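Local coordinates for 182aa long hypothetical protein (Pyrococcus horikoshii, PDB 2GAN) that is of unknown function but is probably an acetyltransferase of the GNAT family, transferring an acetyl group from acetyl-CoA to an unidentified substrate, at residues K59-Q64 against I109-V114. Residues are numbered along the deposited sequence; the frame is centred on the assembly and turned at random.
With SO4 (sulfate ion), chain D.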
loop_
_atom_site.group_PDB
_atom_site.type_symbol
_atom_site.label_atom_id
_atom_site.label_comp_id
_atom_site.label_asym_id
_atom_site.label_seq_id
_atom_site.Cartn_x
_atom_site.Cartn_y
_atom_site.Cartn_z
ATOM N N LYS A 59 -10.664 -12.986 -18.972
ATOM C CA LYS A 59 -11.428 -13.328 -20.168
ATOM C C LYS A 59 -12.818 -12.703 -20.070
ATOM O O LYS A 59 -13.283 -12.057 -21.010
ATOM C CB LYS A 59 -11.544 -14.849 -20.320
ATOM C CG LYS A 59 -12.102 -15.290 -21.663
ATOM C CD LYS A 59 -12.016 -16.801 -21.840
ATOM C CE LYS A 59 -12.519 -17.220 -23.219
ATOM N NZ LYS A 59 -12.416 -18.698 -23.435
ATOM N N PHE A 60 -13.469 -12.890 -18.926
ATOM C CA PHE A 60 -14.793 -12.333 -18.713
ATOM C C PHE A 60 -14.837 -10.811 -18.789
ATOM O O PHE A 60 -15.694 -10.249 -19.463
ATOM C CB PHE A 60 -15.364 -12.789 -17.365
ATOM C CG PHE A 60 -16.535 -11.961 -16.890
ATOM C CD1 PHE A 60 -16.353 -10.949 -15.945
ATOM C CD2 PHE A 60 -17.812 -12.177 -17.407
ATOM C CE1 PHE A 60 -17.421 -10.164 -15.523
ATOM C CE2 PHE A 60 -18.894 -11.400 -16.995
ATOM C CZ PHE A 60 -18.698 -10.390 -16.050
ATOM N N ARG A 61 -13.919 -10.143 -18.097
ATOM C CA ARG A 61 -13.916 -8.683 -18.092
ATOM C C ARG A 61 -13.700 -8.084 -19.472
ATOM O O ARG A 61 -14.347 -7.107 -19.841
ATOM C CB ARG A 61 -12.829 -8.162 -17.160
ATOM C CG ARG A 61 -12.961 -8.630 -15.739
ATOM C CD ARG A 61 -11.878 -7.986 -14.915
ATOM N NE ARG A 61 -12.396 -6.942 -14.039
ATOM C CZ ARG A 61 -11.621 -6.075 -13.394
ATOM N NH1 ARG A 61 -10.308 -6.132 -13.539
ATOM N NH2 ARG A 61 -12.156 -5.169 -12.593
ATOM N N LEU A 62 -12.765 -8.666 -20.215
ATOM C CA LEU A 62 -12.441 -8.208 -21.554
ATOM C C LEU A 62 -13.636 -8.399 -22.486
ATOM O O LEU A 62 -13.876 -7.574 -23.363
ATOM C CB LEU A 62 -11.235 -8.990 -22.084
ATOM C CG LEU A 62 -9.816 -8.393 -22.181
ATOM C CD1 LEU A 62 -9.639 -7.125 -21.364
ATOM C CD2 LEU A 62 -8.833 -9.467 -21.768
ATOM N N SER A 63 -14.390 -9.478 -22.289
ATOM C CA SER A 63 -15.551 -9.760 -23.142
ATOM C C SER A 63 -16.843 -9.021 -22.791
ATOM O O SER A 63 -17.528 -8.494 -23.671
ATOM C CB SER A 63 -15.851 -11.263 -23.139
ATOM O OG SER A 63 -14.781 -11.995 -23.698
ATOM N N GLN A 64 -17.178 -8.985 -21.509
ATOM C CA GLN A 64 -18.420 -8.355 -21.070
ATOM C C GLN A 64 -18.280 -7.074 -20.251
ATOM O O GLN A 64 -18.751 -6.017 -20.658
ATOM C CB GLN A 64 -19.223 -9.357 -20.251
ATOM C CG GLN A 64 -19.278 -10.733 -20.876
ATOM C CD GLN A 64 -20.143 -10.773 -22.116
ATOM O OE1 GLN A 64 -19.939 -11.601 -23.004
ATOM N NE2 GLN A 64 -21.124 -9.885 -22.179
ATOM N N ILE A 109 -13.972 3.340 -13.290
ATOM C CA ILE A 109 -12.617 3.233 -13.804
ATOM C C ILE A 109 -11.996 2.054 -13.076
ATOM O O ILE A 109 -12.158 1.918 -11.867
ATOM C CB ILE A 109 -11.786 4.499 -13.503
ATOM C CG1 ILE A 109 -12.212 5.629 -14.455
ATOM C CG2 ILE A 109 -10.284 4.186 -13.623
ATOM C CD1 ILE A 109 -11.570 6.976 -14.167
ATOM N N GLU A 110 -11.307 1.191 -13.809
ATOM C CA GLU A 110 -10.662 0.034 -13.208
ATOM C C GLU A 110 -9.597 -0.493 -14.155
ATOM O O GLU A 110 -9.337 0.108 -15.206
ATOM C CB GLU A 110 -11.705 -1.055 -12.882
ATOM C CG GLU A 110 -12.553 -1.552 -14.047
ATOM C CD GLU A 110 -13.791 -2.354 -13.596
ATOM O OE1 GLU A 110 -14.345 -3.108 -14.419
ATOM O OE2 GLU A 110 -14.222 -2.229 -12.429
ATOM N N PHE A 111 -8.953 -1.594 -13.776
ATOM C CA PHE A 111 -7.923 -2.184 -14.626
ATOM C C PHE A 111 -6.877 -1.119 -14.961
ATOM O O PHE A 111 -6.398 -1.037 -16.094
ATOM C CB PHE A 111 -8.581 -2.705 -15.905
ATOM C CG PHE A 111 -7.810 -3.783 -16.593
ATOM C CD1 PHE A 111 -7.276 -3.572 -17.857
ATOM C CD2 PHE A 111 -7.684 -5.040 -16.013
ATOM C CE1 PHE A 111 -6.635 -4.601 -18.541
ATOM C CE2 PHE A 111 -7.046 -6.076 -16.684
ATOM C CZ PHE A 111 -6.523 -5.862 -17.948
ATOM N N PHE A 112 -6.543 -0.306 -13.959
ATOM C CA PHE A 112 -5.578 0.784 -14.087
ATOM C C PHE A 112 -4.225 0.334 -13.565
ATOM O O PHE A 112 -4.041 0.203 -12.364
ATOM C CB PHE A 112 -6.038 1.986 -13.256
ATOM C CG PHE A 112 -5.073 3.150 -13.254
ATOM C CD1 PHE A 112 -4.958 3.964 -12.126
ATOM C CD2 PHE A 112 -4.313 3.459 -14.373
ATOM C CE1 PHE A 112 -4.104 5.071 -12.111
ATOM C CE2 PHE A 112 -3.452 4.568 -14.371
ATOM C CZ PHE A 112 -3.350 5.372 -13.234
ATOM N N VAL A 113 -3.273 0.116 -14.459
ATOM C CA VAL A 113 -1.968 -0.315 -14.015
ATOM C C VAL A 113 -0.876 0.231 -14.903
ATOM O O VAL A 113 -1.145 0.788 -15.964
ATOM C CB VAL A 113 -1.880 -1.856 -13.986
ATOM C CG1 VAL A 113 -1.345 -2.372 -15.316
ATOM C CG2 VAL A 113 -1.023 -2.293 -12.823
ATOM N N VAL A 114 0.361 0.074 -14.458
ATOM C CA VAL A 114 1.506 0.533 -15.227
ATOM C C VAL A 114 2.621 -0.497 -15.111
ATOM O O VAL A 114 2.849 -1.046 -14.039
ATOM C CB VAL A 114 2.031 1.887 -14.716
ATOM C CG1 VAL A 114 3.319 2.242 -15.447
ATOM C CG2 VAL A 114 0.990 2.973 -14.939
HETATM S S SO4 D . -9.307 -3.864 -10.841
HETATM O O1 SO4 D . -7.857 -3.587 -10.854
HETATM O O2 SO4 D . -10.008 -2.875 -9.991
HETATM O O3 SO4 D . -9.519 -5.219 -10.299
HETATM O O4 SO4 D . -9.837 -3.777 -12.210
#
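Arg61, on helix 47-65, reaches across to Glu110 and Phe111 on strand 106-114, the fourth strand in the mixed sheet of a GNAT-family fold. The positive phi of Phe111 (54°) marks a break in regular strand geometry, consistent with the beta bulge that GNAT proteins commonly carry in this strand, near where acetyl-CoA binds. No hydrogen bond joins the two segments directly; a sulfate ion, probably from the crystallisation liquor, bridges them. The sulfur lies in the guanidinium plane, off its edge, and O4 accepts from both Arg61 NH1 and NH2, at 2.7 Å each. The Arg61 and Glu110 side chains approach each other from opposite directions, with the carboxylate plane turned 42° from the guanidinium. Glu110 OE1 is 3.5 Å from Arg61 NH2 but well out of the guanidinium plane, making this a purely electrostatic salt bridge. Glu65 OE1 also lies close to Glu110 OE1, and the arginine's positive charge would probably temper that like-charge approach. The Phe111 ring, with CG anti to its own N (chi1 -157°), meets Arg61 obliquely, CD2 lying 3.8 Å from NH1. Replacing Arg61 with an alanine would probably leave the Glu110 carboxylate without this cationic mate and the sulfate without its two-pronged grip. A third bond to the same sulfate oxygen comes from the strand backbone, with Phe111 N donating to O4 at 2.8 Å.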